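Local coordinates for Serine/threonine-protein kinase Tel1 (Chaetomium thermophilum, PDB 6SKY) that is a dimeric serine/threonine kinase of the ATM subfamily that binds ATP and probably activates checkpoint signalling as a sensor of DNA damage, at residues Glu1949-Gly1952 and Ala1953-Leu1956; Thr2014-Thr2017 and Ala2018-Leu2021; Asp2170-Phe2174 and His2175-Gln2179; Ala2213-His2217 and Gly2218-Ser2222. All blocks are in the same frame, centred on the assembly; numbering follows the deposited sequence.

Contact 1: residues Glu1949-Gly1952 and Ala1953-Leu1956; sequences ENDG and AKSL
Asp1951 and Ser1955 meet at the tight turn between helix 1939-1948 and helix 1953-1968, where a Schellman motif ends the first helix and Gly1952 is the N-cap residue of the second. Asn1950, with positive phi, is the C-prime residue of that motif, and the backbone N of Asp1951 turns back to Leu1946 O. The backbone angles of Gly1952 (phi -94°, psi -102°) are unusual for a residue with a side chain, which suits glycine. The next helix starts with a side-chain bond: Ser1955 OG donates to Asp1951 O at 3.1 Å. The hydroxyl stands between its own backbone N and carbonyl carbon (chi1 62°), which aims it back at the turn, and it reaches the acceptor from above the carbonyl plane. Beside it, the first backbone bond of the new helix, Leu1956 N to Gly1952 O, is weak at 3.4 Å. The carboxylate of Asp1951 lies against the aliphatic base of Lys1954, with OD2 3.6 Å from Lys1954 CG. The lysine chain bends at chi2 and leads away, so that its NZ is 6.3 Å from Asp1951 OD2 and makes no salt bridge there; it forms a long, weak ion pair with Glu2219 of the second subunit. Small Ser1955 suits a buried place against Leu1946 and Ala1984. A serine hydroxyl thus ties the turn to the new helix, while the opposite charges, not in contact, could add at most a weak attraction.

Contact 2: residues Thr2014-Thr2017 and Ala2018-Leu2021; sequences TFTT and ARKL
Thr2016 and Lys2020 run alongside each other on one flank of helix 2011-2021, the methyl CG2 of Thr2016 resting 3.7 Å from Lys2020 CE. One residue further on, Thr2017 and Leu2021 repeat the pattern: CG2 meets CD1 at 4.0 Å, with both side chains pointing the same way. In each threonine OG1 stands beside the backbone N (Thr2017 chi1 -56°) and points back a turn, which leaves the methyl CG2 anti to N, facing the following turn. The hydroxyls of Thr2016 and Thr2017 bond to Asp2012 O and Ala2013 O, and the polar half of each branched residue is satisfied within the helix. Beneath the side chains lie four regular backbone bonds, among them Lys2020 N to Thr2016 O at 2.9 Å and Leu2021 N to Thr2017 O at 3.0 Å. Further out, Phe2015 meets Tyr2040 edge-to-face, and small Ala2018 fits against Tyr2040 and Leu2026. Arg2019 reaches helix 2124-2143 through weak bonds to Ser2132 and Thr2136, while Leu2021 packs on Leu1967 of the second subunit. Residues spaced four apart, joined by i to i+4 bonds, are the signature of an alpha-helix, here one of the stacked helices of the FAT alpha solenoid.

Contact 3: residues Asp2170-Phe2174 and His2175-Gln2179; sequences DIFRF and HRARQ
Ile2171 O is gripped twice by His2175, through the backbone N and through ND1 of the ring, each at 3.4 Å and each weak. The imidazole reaches it because chi1 of -82° holds CG beside the residue's own backbone N and folds the ring back along the helix; the oxygen then lies at the ring edge, near its plane. Beyond His2175 the chain leaves helix 2154-2174 by a Schellman motif. Arg2176 takes positive phi, and its N donates to Arg2173 O at 3.0 Å, coming from above the carbonyl plane. Ala2177 N closes the motif with a straighter bond to Phe2172 O, 3.2 Å long with an angle of 166° at the hydrogen, and at once serves as N-cap of helix 2178-2189. The small CB of Ala2177 approaches the Phe2172 ring obliquely, 4.4 Å from CD1, and makes a loose apolar contact across the turn. That ring packs on Leu2131 and Leu2184, while Phe2174, on another side of the helix, touches Arg2637 and Arg2640 of helix 2637-2641. His2175 NE2 makes a further weak bond to Gly2122 O. Carbonyls of the last turn are therefore met by a side chain as well as by the reversing backbone.

Contact 4: residues Ala2213-His2217 and Gly2218-Ser2222; sequences ALWDH and GEMIS
Trp2215 throws its indole out anti to the backbone N (chi1 178°), while Met2220 keeps CG beside its own N (chi1 -64°) and then extends; the two side chains cross obliquely over the turn that separates their helices. The six-membered ring takes the contact: CZ3 lies 3.6 Å from Met2220 CG, and SD sits 4.5 Å from the ring centroid, oblique to the ring normal, in a Met-aromatic contact. A flexible thioether adapts well to so broad a surface. Next to this pair, Leu2214 spreads both methyls, CD1 touching Ser2222 CB at 3.8 Å and CD2 touching Glu2219 CG at 4.0 Å. The side chain of Glu2219 meets Leu2214 through its aliphatic part, while its carboxylate forms a salt bridge with Arg1945 of the second subunit. The carbonyl O of Leu2214 accepts from two backbone donors, His2217 N and Glu2219 N (3.1 Å), which arrive from opposite faces of its plane. Gly2218 takes positive phi (104°), a conformation that suits a residue without a side chain, and its N bonds weakly to Trp2215 O. This is a Schellman motif ending helix 2203-2217, followed at once by Glu2219 as N-cap of helix 2220-2232: a tight turn joining two consecutive helices.

All four contacts lie in the FAT region and follow one another in series along the chain, from contact 1 to contact 4. Contacts 1, 3 and 4 are turns between consecutive helices, whereas contact 2 lies within a single helix. Contacts 3 and 4, with centres about 14 Å apart, touch directly: Asp2216 faces Arg2173 and Arg2178 in long, weak ion pairs. The other centres are about 16 to 29 Å apart without touching. Contacts 1, 2 and 4 touch the second subunit, and Gln2179 of segment 2175-2179 also packs on its Ala1957. The turns of contacts 1 and 4 meet across the dimer interface, where Lys1954 of one copy faces Glu2219 of the other in a long, weak ion pair.

Contact 1: residues Glu1949-Gly1952 and Ala1953-Leu1956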
ATOM      1  N   GLU A1949      11.424  15.790   0.519  1.00 46.45           N
ATOM      2  CA  GLU A1949      10.322  15.286   1.321  1.00 46.45           C
ATOM      3  C   GLU A1949      10.784  14.432   2.489  1.00 46.45           C
ATOM      4  O   GLU A1949       9.966  14.109   3.355  1.00 46.45           O
ATOM      5  CB  GLU A1949       9.400  14.480   0.415  1.00 46.45           C
ATOM      6  CG  GLU A1949       8.015  14.258   0.921  1.00 46.45           C
ATOM      7  CD  GLU A1949       7.116  13.696  -0.158  1.00 46.45           C
ATOM      8  OE1 GLU A1949       7.634  12.978  -1.037  1.00 46.45           O
ATOM      9  OE2 GLU A1949       5.899  13.985  -0.138  1.00 46.45           O
ATOM     10  N   ASN A1950      12.063  14.056   2.527  1.00 52.63           N
ATOM     11  CA  ASN A1950      12.612  13.170   3.553  1.00 52.63           C
ATOM     12  C   ASN A1950      11.851  11.850   3.606  1.00 52.63           C
ATOM     13  O   ASN A1950      11.404  11.406   4.664  1.00 52.63           O
ATOM     14  CB  ASN A1950      12.626  13.842   4.924  1.00 52.63           C
ATOM     15  CG  ASN A1950      13.887  14.628   5.166  1.00 52.63           C
ATOM     16  OD1 ASN A1950      14.621  14.949   4.233  1.00 52.63           O
ATOM     17  ND2 ASN A1950      14.152  14.941   6.424  1.00 52.63           N
ATOM     18  N   ASP A1951      11.701  11.222   2.448  1.00 54.22           N
ATOM     19  CA  ASP A1951      11.066   9.919   2.414  1.00 54.22           C
ATOM     20  C   ASP A1951      12.048   8.850   2.882  1.00 54.22           C
ATOM     21  O   ASP A1951      13.259   9.062   2.958  1.00 54.22           O
ATOM     22  CB  ASP A1951      10.547   9.608   1.015  1.00 54.22           C
ATOM     23  CG  ASP A1951       9.451   8.567   1.024  1.00 54.22           C
ATOM     24  OD1 ASP A1951       9.418   7.741   1.958  1.00 54.22           O
ATOM     25  OD2 ASP A1951       8.616   8.570   0.097  1.00 54.22           O
ATOM     26  N   GLY A1952      11.511   7.679   3.184  1.00 52.23           N
ATOM     27  CA  GLY A1952      12.299   6.653   3.831  1.00 52.23           C
ATOM     28  C   GLY A1952      12.912   5.693   2.846  1.00 52.23           C
ATOM     29  O   GLY A1952      13.930   6.004   2.225  1.00 52.23           O
ATOM     30  N   ALA A1953      12.318   4.509   2.716  1.00 47.79           N
ATOM     31  CA  ALA A1953      12.802   3.541   1.747  1.00 47.79           C
ATOM     32  C   ALA A1953      12.595   4.001   0.315  1.00 47.79           C
ATOM     33  O   ALA A1953      13.283   3.512  -0.589  1.00 47.79           O
ATOM     34  CB  ALA A1953      12.109   2.198   1.964  1.00 47.79           C
ATOM     35  N   LYS A1954      11.671   4.929   0.085  1.00 43.72           N
ATOM     36  CA  LYS A1954      11.359   5.325  -1.280  1.00 43.72           C
ATOM     37  C   LYS A1954      12.513   6.085  -1.911  1.00 43.72           C
ATOM     38  O   LYS A1954      12.760   5.955  -3.112  1.00 43.72           O
ATOM     39  CB  LYS A1954      10.088   6.160  -1.298  1.00 43.72           C
ATOM     40  CG  LYS A1954       9.626   6.552  -2.676  1.00 43.72           C
ATOM     41  CD  LYS A1954       8.622   5.575  -3.233  1.00 43.72           C
ATOM     42  CE  LYS A1954       8.008   6.110  -4.509  1.00 43.72           C
ATOM     43  NZ  LYS A1954       6.947   5.201  -5.016  1.00 43.72           N
ATOM     44  N   SER A1955      13.226   6.887  -1.133  1.00 41.64           N
ATOM     45  CA  SER A1955      14.418   7.520  -1.673  1.00 41.64           C
ATOM     46  C   SER A1955      15.616   6.598  -1.619  1.00 41.64           C
ATOM     47  O   SER A1955      16.539   6.760  -2.416  1.00 41.64           O
ATOM     48  CB  SER A1955      14.726   8.817  -0.930  1.00 41.64           C
ATOM     49  OG  SER A1955      14.982   8.578   0.434  1.00 41.64           O
ATOM     50  N   LEU A1956      15.609   5.628  -0.707  1.00 36.96           N
ATOM     51  CA  LEU A1956      16.687   4.651  -0.649  1.00 36.96           C
ATOM     52  C   LEU A1956      16.727   3.804  -1.908  1.00 36.96           C
ATOM     53  O   LEU A1956      17.805   3.461  -2.390  1.00 36.96           O
ATOM     54  CB  LEU A1956      16.525   3.774   0.587  1.00 36.96           C
ATOM     55  CG  LEU A1956      17.415   2.545   0.701  1.00 36.96           C
ATOM     56  CD1 LEU A1956      18.862   2.941   0.720  1.00 36.96           C
ATOM     57  CD2 LEU A1956      17.073   1.784   1.949  1.00 36.96           C
TER

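Contact 2: residues Thr2014-Thr2017 and Ala2018-Leu2021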
ATOM      1  N   THR A2014      27.980  11.745  10.946  1.00 24.22           N
ATOM      2  CA  THR A2014      29.001  11.075  11.739  1.00 24.22           C
ATOM      3  C   THR A2014      28.647  11.080  13.215  1.00 24.22           C
ATOM      4  O   THR A2014      28.634  10.031  13.867  1.00 24.22           O
ATOM      5  CB  THR A2014      30.352  11.745  11.523  1.00 24.22           C
ATOM      6  OG1 THR A2014      30.667  11.740  10.130  1.00 24.22           O
ATOM      7  CG2 THR A2014      31.424  11.012  12.273  1.00 24.22           C
ATOM      8  N   PHE A2015      28.324  12.252  13.759  1.00 21.99           N
ATOM      9  CA  PHE A2015      28.144  12.318  15.203  1.00 21.99           C
ATOM     10  C   PHE A2015      26.760  11.884  15.662  1.00 21.99           C
ATOM     11  O   PHE A2015      26.631  11.367  16.777  1.00 21.99           O
ATOM     12  CB  PHE A2015      28.502  13.715  15.682  1.00 21.99           C
ATOM     13  CG  PHE A2015      29.960  13.987  15.595  1.00 21.99           C
ATOM     14  CD1 PHE A2015      30.792  13.672  16.635  1.00 21.99           C
ATOM     15  CD2 PHE A2015      30.513  14.487  14.444  1.00 21.99           C
ATOM     16  CE1 PHE A2015      32.130  13.883  16.542  1.00 21.99           C
ATOM     17  CE2 PHE A2015      31.852  14.698  14.354  1.00 21.99           C
ATOM     18  CZ  PHE A2015      32.657  14.394  15.401  1.00 21.99           C
ATOM     19  N   THR A2016      25.742  11.984  14.809  1.00 23.70           N
ATOM     20  CA  THR A2016      24.456  11.380  15.121  1.00 23.70           C
ATOM     21  C   THR A2016      24.567   9.868  15.188  1.00 23.70           C
ATOM     22  O   THR A2016      24.043   9.237  16.111  1.00 23.70           O
ATOM     23  CB  THR A2016      23.424  11.787  14.079  1.00 23.70           C
ATOM     24  OG1 THR A2016      23.303  13.208  14.059  1.00 23.70           O
ATOM     25  CG2 THR A2016      22.093  11.202  14.416  1.00 23.70           C
ATOM     26  N   THR A2017      25.255   9.266  14.217  1.00 21.97           N
ATOM     27  CA  THR A2017      25.430   7.822  14.213  1.00 21.97           C
ATOM     28  C   THR A2017      26.272   7.362  15.388  1.00 21.97           C
ATOM     29  O   THR A2017      25.987   6.328  15.996  1.00 21.97           O
ATOM     30  CB  THR A2017      26.067   7.396  12.900  1.00 21.97           C
ATOM     31  OG1 THR A2017      25.269   7.868  11.814  1.00 21.97           O
ATOM     32  CG2 THR A2017      26.163   5.910  12.820  1.00 21.97           C
ATOM     33  N   ALA A2018      27.315   8.118  15.726  1.00 23.27           N
ATOM     34  CA  ALA A2018      28.139   7.754  16.868  1.00 23.27           C
ATOM     35  C   ALA A2018      27.352   7.818  18.164  1.00 23.27           C
ATOM     36  O   ALA A2018      27.561   6.997  19.057  1.00 23.27           O
ATOM     37  CB  ALA A2018      29.355   8.666  16.939  1.00 23.27           C
ATOM     38  N   ARG A2019      26.444   8.786  18.292  1.00 17.91           N
ATOM     39  CA  ARG A2019      25.646   8.869  19.508  1.00 17.91           C
ATOM     40  C   ARG A2019      24.593   7.773  19.569  1.00 17.91           C
ATOM     41  O   ARG A2019      24.307   7.242  20.644  1.00 17.91           O
ATOM     42  CB  ARG A2019      24.991  10.235  19.608  1.00 17.91           C
ATOM     43  CG  ARG A2019      24.191  10.412  20.858  1.00 17.91           C
ATOM     44  CD  ARG A2019      23.471  11.727  20.879  1.00 17.91           C
ATOM     45  NE  ARG A2019      22.657  11.944  19.695  1.00 17.91           N
ATOM     46  CZ  ARG A2019      21.491  11.360  19.478  1.00 17.91           C
ATOM     47  NH1 ARG A2019      20.819  11.620  18.375  1.00 17.91           N
ATOM     48  NH2 ARG A2019      21.009  10.505  20.351  1.00 17.91           N
ATOM     49  N   LYS A2020      23.996   7.424  18.431  1.00 24.65           N
ATOM     50  CA  LYS A2020      22.976   6.382  18.434  1.00 24.65           C
ATOM     51  C   LYS A2020      23.572   5.011  18.708  1.00 24.65           C
ATOM     52  O   LYS A2020      22.978   4.210  19.432  1.00 24.65           O
ATOM     53  CB  LYS A2020      22.229   6.375  17.110  1.00 24.65           C
ATOM     54  CG  LYS A2020      21.262   7.501  16.959  1.00 24.65           C
ATOM     55  CD  LYS A2020      20.672   7.499  15.582  1.00 24.65           C
ATOM     56  CE  LYS A2020      19.659   8.599  15.433  1.00 24.65           C
ATOM     57  NZ  LYS A2020      18.594   8.447  16.445  1.00 24.65           N
ATOM     58  N   LEU A2021      24.730   4.708  18.129  1.00 25.17           N
ATOM     59  CA  LEU A2021      25.371   3.430  18.403  1.00 25.17           C
ATOM     60  C   LEU A2021      26.199   3.442  19.674  1.00 25.17           C
ATOM     61  O   LEU A2021      26.699   2.388  20.070  1.00 25.17           O
ATOM     62  CB  LEU A2021      26.257   3.023  17.233  1.00 25.17           C
ATOM     63  CG  LEU A2021      25.503   2.704  15.952  1.00 25.17           C
ATOM     64  CD1 LEU A2021      26.466   2.476  14.825  1.00 25.17           C
ATOM     65  CD2 LEU A2021      24.636   1.498  16.164  1.00 25.17           C
TER

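Contact 3: residues Asp2170-Phe2174 and His2175-Gln2179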
ATOM      1  N   ASP A2170       4.482   5.640  22.164  1.00 24.46           N
ATOM      2  CA  ASP A2170       3.178   6.256  21.897  1.00 24.46           C
ATOM      3  C   ASP A2170       3.304   7.428  20.929  1.00 24.46           C
ATOM      4  O   ASP A2170       2.566   7.522  19.932  1.00 24.46           O
ATOM      5  CB  ASP A2170       2.535   6.735  23.192  1.00 24.46           C
ATOM      6  CG  ASP A2170       2.459   5.662  24.235  1.00 24.46           C
ATOM      7  OD1 ASP A2170       2.800   4.507  23.927  1.00 24.46           O
ATOM      8  OD2 ASP A2170       2.068   5.972  25.376  1.00 24.46           O
ATOM      9  N   ILE A2171       4.232   8.344  21.217  1.00 22.25           N
ATOM     10  CA  ILE A2171       4.372   9.531  20.373  1.00 22.25           C
ATOM     11  C   ILE A2171       4.709   9.138  18.942  1.00 22.25           C
ATOM     12  O   ILE A2171       4.108   9.638  17.990  1.00 22.25           O
ATOM     13  CB  ILE A2171       5.424  10.492  20.946  1.00 22.25           C
ATOM     14  CG1 ILE A2171       5.014  10.960  22.327  1.00 22.25           C
ATOM     15  CG2 ILE A2171       5.562  11.679  20.059  1.00 22.25           C
ATOM     16  CD1 ILE A2171       6.112  11.605  23.078  1.00 22.25           C
ATOM     17  N   PHE A2172       5.682   8.248  18.766  1.00 22.01           N
ATOM     18  CA  PHE A2172       6.071   7.829  17.425  1.00 22.01           C
ATOM     19  C   PHE A2172       4.957   7.087  16.720  1.00 22.01           C
ATOM     20  O   PHE A2172       4.901   7.085  15.490  1.00 22.01           O
ATOM     21  CB  PHE A2172       7.310   6.944  17.481  1.00 22.01           C
ATOM     22  CG  PHE A2172       8.580   7.697  17.658  1.00 22.01           C
ATOM     23  CD1 PHE A2172       8.844   8.806  16.900  1.00 22.01           C
ATOM     24  CD2 PHE A2172       9.504   7.300  18.594  1.00 22.01           C
ATOM     25  CE1 PHE A2172      10.003   9.500  17.068  1.00 22.01           C
ATOM     26  CE2 PHE A2172      10.661   7.991  18.764  1.00 22.01           C
ATOM     27  CZ  PHE A2172      10.913   9.093  18.002  1.00 22.01           C
ATOM     28  N   ARG A2173       4.083   6.420  17.467  1.00 24.04           N
ATOM     29  CA  ARG A2173       2.965   5.751  16.827  1.00 24.04           C
ATOM     30  C   ARG A2173       1.993   6.753  16.232  1.00 24.04           C
ATOM     31  O   ARG A2173       1.505   6.551  15.118  1.00 24.04           O
ATOM     32  CB  ARG A2173       2.255   4.840  17.816  1.00 24.04           C
ATOM     33  CG  ARG A2173       1.177   4.002  17.188  1.00 24.04           C
ATOM     34  CD  ARG A2173       0.888   2.761  18.000  1.00 24.04           C
ATOM     35  NE  ARG A2173       2.073   1.942  18.209  1.00 24.04           N
ATOM     36  CZ  ARG A2173       2.623   1.739  19.395  1.00 24.04           C
ATOM     37  NH1 ARG A2173       3.701   0.979  19.510  1.00 24.04           N
ATOM     38  NH2 ARG A2173       2.085   2.291  20.472  1.00 24.04           N
ATOM     39  N   PHE A2174       1.696   7.846  16.941  1.00 25.56           N
ATOM     40  CA  PHE A2174       0.760   8.804  16.351  1.00 25.56           C
ATOM     41  C   PHE A2174       1.302   9.424  15.066  1.00 25.56           C
ATOM     42  O   PHE A2174       0.531   9.755  14.164  1.00 25.56           O
ATOM     43  CB  PHE A2174       0.383   9.907  17.329  1.00 25.56           C
ATOM     44  CG  PHE A2174      -0.570  10.913  16.739  1.00 25.56           C
ATOM     45  CD1 PHE A2174      -1.921  10.647  16.668  1.00 25.56           C
ATOM     46  CD2 PHE A2174      -0.113  12.107  16.221  1.00 25.56           C
ATOM     47  CE1 PHE A2174      -2.794  11.557  16.108  1.00 25.56           C
ATOM     48  CE2 PHE A2174      -0.984  13.018  15.662  1.00 25.56           C
ATOM     49  CZ  PHE A2174      -2.325  12.743  15.608  1.00 25.56           C
ATOM     50  N   HIS A2175       2.609   9.613  14.964  1.00 22.26           N
ATOM     51  CA  HIS A2175       3.184  10.195  13.760  1.00 22.26           C
ATOM     52  C   HIS A2175       3.291   9.212  12.609  1.00 22.26           C
ATOM     53  O   HIS A2175       3.798   9.588  11.551  1.00 22.26           O
ATOM     54  CB  HIS A2175       4.575  10.753  14.045  1.00 22.26           C
ATOM     55  CG  HIS A2175       4.573  12.116  14.653  1.00 22.26           C
ATOM     56  ND1 HIS A2175       4.088  12.367  15.913  1.00 22.26           N
ATOM     57  CD2 HIS A2175       5.009  13.302  14.176  1.00 22.26           C
ATOM     58  CE1 HIS A2175       4.218  13.650  16.186  1.00 22.26           C
ATOM     59  NE2 HIS A2175       4.777  14.239  15.147  1.00 22.26           N
ATOM     60  N   ARG A2176       2.853   7.968  12.795  1.00 28.05           N
ATOM     61  CA  ARG A2176       2.975   6.919  11.785  1.00 28.05           C
ATOM     62  C   ARG A2176       4.421   6.743  11.340  1.00 28.05           C
ATOM     63  O   ARG A2176       4.708   6.613  10.151  1.00 28.05           O
ATOM     64  CB  ARG A2176       2.075   7.193  10.582  1.00 28.05           C
ATOM     65  CG  ARG A2176       0.625   7.436  10.925  1.00 28.05           C
ATOM     66  CD  ARG A2176      -0.008   6.206  11.514  1.00 28.05           C
ATOM     67  NE  ARG A2176      -1.447   6.357  11.704  1.00 28.05           N
ATOM     68  CZ  ARG A2176      -2.348   6.199  10.740  1.00 28.05           C
ATOM     69  NH1 ARG A2176      -3.638   6.349  11.006  1.00 28.05           N
ATOM     70  NH2 ARG A2176      -1.960   5.898   9.508  1.00 28.05           N
ATOM     71  N   ALA A2177       5.339   6.738  12.295  1.00 24.46           N
ATOM     72  CA  ALA A2177       6.756   6.523  12.024  1.00 24.46           C
ATOM     73  C   ALA A2177       7.059   5.064  12.327  1.00 24.46           C
ATOM     74  O   ALA A2177       7.267   4.692  13.481  1.00 24.46           O
ATOM     75  CB  ALA A2177       7.616   7.465  12.856  1.00 24.46           C
ATOM     76  N   ARG A2178       7.071   4.232  11.287  1.00 27.36           N
ATOM     77  CA  ARG A2178       7.152   2.791  11.492  1.00 27.36           C
ATOM     78  C   ARG A2178       8.532   2.379  11.967  1.00 27.36           C
ATOM     79  O   ARG A2178       8.667   1.571  12.894  1.00 27.36           O
ATOM     80  CB  ARG A2178       6.810   2.052  10.202  1.00 27.36           C
ATOM     81  CG  ARG A2178       5.472   2.371   9.609  1.00 27.36           C
ATOM     82  CD  ARG A2178       4.386   2.279  10.635  1.00 27.36           C
ATOM     83  NE  ARG A2178       3.080   2.533  10.041  1.00 27.36           N
ATOM     84  CZ  ARG A2178       2.015   2.929  10.727  1.00 27.36           C
ATOM     85  NH1 ARG A2178       0.866   3.129  10.105  1.00 27.36           N
ATOM     86  NH2 ARG A2178       2.103   3.135  12.032  1.00 27.36           N
ATOM     87  N   GLN A2179       9.570   2.913  11.337  1.00 24.44           N
ATOM     88  CA  GLN A2179      10.917   2.476  11.656  1.00 24.44           C
ATOM     89  C   GLN A2179      11.313   2.870  13.069  1.00 24.44           C
ATOM     90  O   GLN A2179      12.067   2.148  13.719  1.00 24.44           O
ATOM     91  CB  GLN A2179      11.896   3.039  10.636  1.00 24.44           C
ATOM     92  CG  GLN A2179      13.276   2.441  10.717  1.00 24.44           C
ATOM     93  CD  GLN A2179      13.272   0.950  10.556  1.00 24.44           C
ATOM     94  OE1 GLN A2179      13.942   0.230  11.287  1.00 24.44           O
ATOM     95  NE2 GLN A2179      12.517   0.475   9.589  1.00 24.44           N
TER

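Contact 4: residues Ala2213-His2217 and Gly2218-Ser2222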
ATOM      1  N   ALA A2213       4.021  -2.928  17.598  1.00 22.70           N
ATOM      2  CA  ALA A2213       4.853  -2.727  16.418  1.00 22.70           C
ATOM      3  C   ALA A2213       4.458  -3.680  15.297  1.00 22.70           C
ATOM      4  O   ALA A2213       4.300  -3.271  14.139  1.00 22.70           O
ATOM      5  CB  ALA A2213       6.320  -2.897  16.783  1.00 22.70           C
ATOM      6  N   LEU A2214       4.283  -4.963  15.625  1.00 22.16           N
ATOM      7  CA  LEU A2214       3.837  -5.933  14.627  1.00 22.16           C
ATOM      8  C   LEU A2214       2.517  -5.517  13.999  1.00 22.16           C
ATOM      9  O   LEU A2214       2.376  -5.515  12.776  1.00 22.16           O
ATOM     10  CB  LEU A2214       3.708  -7.317  15.249  1.00 22.16           C
ATOM     11  CG  LEU A2214       5.005  -8.071  15.484  1.00 22.16           C
ATOM     12  CD1 LEU A2214       4.729  -9.408  16.106  1.00 22.16           C
ATOM     13  CD2 LEU A2214       5.734  -8.226  14.191  1.00 22.16           C
ATOM     14  N   TRP A2215       1.533  -5.165  14.821  1.00 24.25           N
ATOM     15  CA  TRP A2215       0.231  -4.787  14.289  1.00 24.25           C
ATOM     16  C   TRP A2215       0.331  -3.576  13.385  1.00 24.25           C
ATOM     17  O   TRP A2215      -0.397  -3.477  12.395  1.00 24.25           O
ATOM     18  CB  TRP A2215      -0.746  -4.502  15.421  1.00 24.25           C
ATOM     19  CG  TRP A2215      -2.087  -4.059  14.950  1.00 24.25           C
ATOM     20  CD1 TRP A2215      -2.516  -2.785  14.804  1.00 24.25           C
ATOM     21  CD2 TRP A2215      -3.181  -4.895  14.567  1.00 24.25           C
ATOM     22  NE1 TRP A2215      -3.805  -2.765  14.356  1.00 24.25           N
ATOM     23  CE2 TRP A2215      -4.236  -4.054  14.200  1.00 24.25           C
ATOM     24  CE3 TRP A2215      -3.369  -6.274  14.500  1.00 24.25           C
ATOM     25  CZ2 TRP A2215      -5.455  -4.541  13.774  1.00 24.25           C
ATOM     26  CZ3 TRP A2215      -4.576  -6.751  14.078  1.00 24.25           C
ATOM     27  CH2 TRP A2215      -5.603  -5.892  13.720  1.00 24.25           C
ATOM     28  N   ASP A2216       1.211  -2.639  13.705  1.00 28.66           N
ATOM     29  CA  ASP A2216       1.319  -1.454  12.869  1.00 28.66           C
ATOM     30  C   ASP A2216       2.151  -1.676  11.619  1.00 28.66           C
ATOM     31  O   ASP A2216       2.138  -0.823  10.733  1.00 28.66           O
ATOM     32  CB  ASP A2216       1.876  -0.290  13.682  1.00 28.66           C
ATOM     33  CG  ASP A2216       0.834   0.307  14.607  1.00 28.66           C
ATOM     34  OD1 ASP A2216       0.744  -0.122  15.774  1.00 28.66           O
ATOM     35  OD2 ASP A2216       0.075   1.189  14.159  1.00 28.66           O
ATOM     36  N   HIS A2217       2.860  -2.790  11.512  1.00 29.37           N
ATOM     37  CA  HIS A2217       3.493  -3.134  10.247  1.00 29.37           C
ATOM     38  C   HIS A2217       2.648  -4.037   9.365  1.00 29.37           C
ATOM     39  O   HIS A2217       3.082  -4.372   8.263  1.00 29.37           O
ATOM     40  CB  HIS A2217       4.842  -3.790  10.488  1.00 29.37           C
ATOM     41  CG  HIS A2217       5.959  -2.811  10.598  1.00 29.37           C
ATOM     42  ND1 HIS A2217       6.288  -2.188  11.778  1.00 29.37           N
ATOM     43  CD2 HIS A2217       6.805  -2.321   9.665  1.00 29.37           C
ATOM     44  CE1 HIS A2217       7.300  -1.370  11.573  1.00 29.37           C
ATOM     45  NE2 HIS A2217       7.632  -1.431  10.298  1.00 29.37           N
ATOM     46  N   GLY A2218       1.466  -4.445   9.809  1.00 30.71           N
ATOM     47  CA  GLY A2218       0.595  -5.266   9.001  1.00 30.71           C
ATOM     48  C   GLY A2218       0.531  -6.729   9.375  1.00 30.71           C
ATOM     49  O   GLY A2218      -0.257  -7.462   8.772  1.00 30.71           O
ATOM     50  N   GLU A2219       1.325  -7.181  10.339  1.00 30.11           N
ATOM     51  CA  GLU A2219       1.288  -8.574  10.780  1.00 30.11           C
ATOM     52  C   GLU A2219       0.188  -8.725  11.814  1.00 30.11           C
ATOM     53  O   GLU A2219       0.408  -8.572  13.009  1.00 30.11           O
ATOM     54  CB  GLU A2219       2.627  -8.997  11.356  1.00 30.11           C
ATOM     55  CG  GLU A2219       3.819  -8.425  10.650  1.00 30.11           C
ATOM     56  CD  GLU A2219       3.909  -8.875   9.223  1.00 30.11           C
ATOM     57  OE1 GLU A2219       3.957  -8.007   8.334  1.00 30.11           O
ATOM     58  OE2 GLU A2219       3.928 -10.099   8.983  1.00 30.11           O
ATOM     59  N   MET A2220      -1.011  -9.059  11.355  1.00 28.88           N
ATOM     60  CA  MET A2220      -2.143  -9.150  12.264  1.00 28.88           C
ATOM     61  C   MET A2220      -2.116 -10.435  13.079  1.00 28.88           C
ATOM     62  O   MET A2220      -2.336 -10.413  14.294  1.00 28.88           O
ATOM     63  CB  MET A2220      -3.443  -9.049  11.480  1.00 28.88           C
ATOM     64  CG  MET A2220      -3.632  -7.730  10.789  1.00 28.88           C
ATOM     65  SD  MET A2220      -5.324  -7.515  10.247  1.00 28.88           S
ATOM     66  CE  MET A2220      -5.286  -5.804   9.745  1.00 28.88           C
ATOM     67  N   ILE A2221      -1.853 -11.568  12.435  1.00 24.24           N
ATOM     68  CA  ILE A2221      -1.931 -12.821  13.170  1.00 24.24           C
ATOM     69  C   ILE A2221      -0.778 -12.940  14.148  1.00 24.24           C
ATOM     70  O   ILE A2221      -0.947 -13.473  15.246  1.00 24.24           O
ATOM     71  CB  ILE A2221      -1.986 -14.014  12.203  1.00 24.24           C
ATOM     72  CG1 ILE A2221      -3.041 -13.776  11.129  1.00 24.24           C
ATOM     73  CG2 ILE A2221      -2.336 -15.268  12.945  1.00 24.24           C
ATOM     74  CD1 ILE A2221      -4.413 -13.572  11.662  1.00 24.24           C
ATOM     75  N   SER A2222       0.397 -12.428  13.791  1.00 24.83           N
ATOM     76  CA  SER A2222       1.523 -12.469  14.714  1.00 24.83           C
ATOM     77  C   SER A2222       1.247 -11.630  15.949  1.00 24.83           C
ATOM     78  O   SER A2222       1.544 -12.046  17.073  1.00 24.83           O
ATOM     79  CB  SER A2222       2.783 -11.984  14.013  1.00 24.83           C
ATOM     80  OG  SER A2222       2.870 -12.528  12.716  1.00 24.83           O
TER